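Local structure of rhamnonate dehydratase (Gibberella zeae PH-1, 3FXG) at residues Y28-G33 with G60-G65. The protein probably dehydrates L-rhamnonate to its 2-keto-3-deoxy acid, as a magnesium-dependent lyase of the enolase superfamily. Residues are numbered along the deposited sequence; the frame is centred on the assembly and turned at random.
Sequences YHNVKG and GINVLG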
loop_
_atom_site.group_PDB
_atom_site.type_symbol
_atom_site.label_atom_id
_atom_site.label_comp_id
_atom_site.label_asym_id
_atom_site.label_seq_id
_atom_site.Cartn_x
_atom_site.Cartn_y
_atom_site.Cartn_z
ATOM N N TYR A 28 -3.652 0.530 -42.322
ATOM C CA TYR A 28 -2.742 -0.597 -42.538
ATOM C C TYR A 28 -3.417 -1.907 -42.938
ATOM O O TYR A 28 -2.861 -2.683 -43.714
ATOM C CB TYR A 28 -1.948 -0.897 -41.264
ATOM C CG TYR A 28 -1.353 0.292 -40.554
ATOM C CD1 TYR A 28 -0.214 0.933 -41.044
ATOM C CD2 TYR A 28 -1.900 0.744 -39.352
ATOM C CE1 TYR A 28 0.370 1.994 -40.346
ATOM C CE2 TYR A 28 -1.330 1.797 -38.653
ATOM C CZ TYR A 28 -0.195 2.414 -39.149
ATOM O OH TYR A 28 0.381 3.434 -38.426
ATOM N N HIS A 29 -4.603 -2.159 -42.394
ATOM C CA HIS A 29 -5.292 -3.418 -42.654
ATOM C C HIS A 29 -6.313 -3.447 -43.780
ATOM O O HIS A 29 -6.936 -4.478 -44.023
ATOM C CB HIS A 29 -5.930 -3.914 -41.356
ATOM C CG HIS A 29 -5.030 -3.781 -40.168
ATOM N ND1 HIS A 29 -5.070 -2.691 -39.326
ATOM C CD2 HIS A 29 -4.013 -4.560 -39.730
ATOM C CE1 HIS A 29 -4.115 -2.804 -38.419
ATOM N NE2 HIS A 29 -3.459 -3.928 -38.642
ATOM N N ASN A 30 -6.488 -2.324 -44.466
ATOM C CA ASN A 30 -7.418 -2.277 -45.583
ATOM C C ASN A 30 -6.606 -2.605 -46.829
ATOM O O ASN A 30 -6.338 -1.735 -47.661
ATOM C CB ASN A 30 -8.046 -0.889 -45.708
ATOM C CG ASN A 30 -9.056 -0.813 -46.834
ATOM O OD1 ASN A 30 -9.926 -1.675 -46.955
ATOM N ND2 ASN A 30 -8.951 0.223 -47.662
ATOM N N VAL A 31 -6.208 -3.869 -46.942
ATOM C CA VAL A 31 -5.399 -4.319 -48.069
ATOM C C VAL A 31 -6.039 -5.442 -48.880
ATOM O O VAL A 31 -7.068 -5.999 -48.497
ATOM C CB VAL A 31 -4.011 -4.794 -47.585
ATOM C CG1 VAL A 31 -3.279 -3.646 -46.904
ATOM C CG2 VAL A 31 -4.167 -5.964 -46.626
ATOM N N LYS A 32 -5.404 -5.763 -50.004
ATOM C CA LYS A 32 -5.865 -6.808 -50.911
ATOM C C LYS A 32 -5.797 -8.191 -50.265
ATOM O O LYS A 32 -4.930 -8.456 -49.429
ATOM C CB LYS A 32 -5.009 -6.785 -52.184
ATOM C CG LYS A 32 -5.293 -7.899 -53.175
ATOM C CD LYS A 32 -4.301 -7.848 -54.337
ATOM C CE LYS A 32 -4.499 -9.010 -55.302
ATOM N NZ LYS A 32 -3.490 -9.001 -56.404
ATOM N N GLY A 33 -6.719 -9.069 -50.653
ATOM C CA GLY A 33 -6.735 -10.412 -50.102
ATOM C C GLY A 33 -5.416 -11.123 -50.336
ATOM O O GLY A 33 -4.744 -10.874 -51.335
ATOM N N GLY A 60 -14.114 -7.451 -39.592
ATOM C CA GLY A 60 -14.071 -6.023 -39.871
ATOM C C GLY A 60 -12.842 -5.171 -39.613
ATOM O O GLY A 60 -12.968 -3.954 -39.508
ATOM N N ILE A 61 -11.657 -5.766 -39.536
ATOM C CA ILE A 61 -10.463 -4.965 -39.280
ATOM C C ILE A 61 -10.249 -3.887 -40.352
ATOM O O ILE A 61 -9.568 -2.888 -40.118
ATOM C CB ILE A 61 -9.199 -5.854 -39.202
ATOM C CG1 ILE A 61 -8.071 -5.091 -38.503
ATOM C CG2 ILE A 61 -8.761 -6.267 -40.611
ATOM C CD1 ILE A 61 -6.858 -5.948 -38.172
ATOM N N ASN A 62 -10.855 -4.084 -41.517
ATOM C CA ASN A 62 -10.710 -3.152 -42.633
ATOM C C ASN A 62 -11.980 -2.346 -42.906
ATOM O O ASN A 62 -12.108 -1.714 -43.955
ATOM C CB ASN A 62 -10.344 -3.942 -43.891
ATOM C CG ASN A 62 -11.450 -4.894 -44.317
ATOM O OD1 ASN A 62 -12.202 -5.406 -43.480
ATOM N ND2 ASN A 62 -11.552 -5.145 -45.618
ATOM N N VAL A 63 -12.908 -2.351 -41.957
ATOM C CA VAL A 63 -14.180 -1.659 -42.139
ATOM C C VAL A 63 -14.140 -0.140 -42.320
ATOM O O VAL A 63 -14.969 0.417 -43.040
ATOM C CB VAL A 63 -15.153 -1.987 -40.974
ATOM C CG1 VAL A 63 -14.691 -1.306 -39.690
ATOM C CG2 VAL A 63 -16.564 -1.559 -41.339
ATOM N N LEU A 64 -13.190 0.535 -41.684
ATOM C CA LEU A 64 -13.121 1.994 -41.777
ATOM C C LEU A 64 -12.533 2.573 -43.059
ATOM O O LEU A 64 -13.095 3.502 -43.635
ATOM C CB LEU A 64 -12.353 2.557 -40.576
ATOM C CG LEU A 64 -13.015 2.312 -39.217
ATOM C CD1 LEU A 64 -12.137 2.856 -38.107
ATOM C CD2 LEU A 64 -14.381 2.977 -39.195
ATOM N N GLY A 65 -11.406 2.036 -43.505
ATOM C CA GLY A 65 -10.782 2.563 -44.705
ATOM C C GLY A 65 -9.896 3.743 -44.349
ATOM O O GLY A 65 -9.781 4.113 -43.178
HETATM O O HOH W 1 -7.405 -1.197 -39.348
HETATM O O HOH W 2 -9.618 -4.457 -47.349
#
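Segments 28-33 and 60-65, both irregular loops, meet where His29 and Asn30 touch Ile61 and Asn62; the backbones approach most closely at Asn30 and Asn62, with CA atoms 4.5 Å apart. Asn30 centres an inverse gamma turn, and residues 60-63 form a type I turn closed by Val63 N to Gly60 O at 2.9 Å. Gly65, beside the Asn30 amide, has a positive phi at which a CB would jam against the preceding carbonyl O. Ile61 lays its CD1 methyl over one face of the His29 imidazole, 3.6 Å from the ring centroid and 20° off the normal, a CH-pi contact; Tyr28 CB covers the opposite face. With CG1 anti to the backbone N (chi1 -162°), CD1 reaches the ring while CG2 rests against His29 CB. His29 ND1 is hydrogen-bonded, at 2.8 Å, to a water that donates to Ile61 O. A second water donates to Asn30 OD1 (2.8 Å) and Val31 O (3.2 Å) and accepts from Asn62 ND2 (2.7 Å). Asparagine suits both places: Asn30 accepts through OD1 while ND2 bonds weakly to Gly21 O, and Asn62 supplies the donor. These loops of the capping domain lie near the barrel's metal site, the His29 side chain about 8 Å from magnesium and Ile61 touching Tyr224, and probably help enclose the active site. They follow strand 11-19 and lead into strand 66-73, neighbours in the antiparallel sheet, with helix 36-39 between them in sequence.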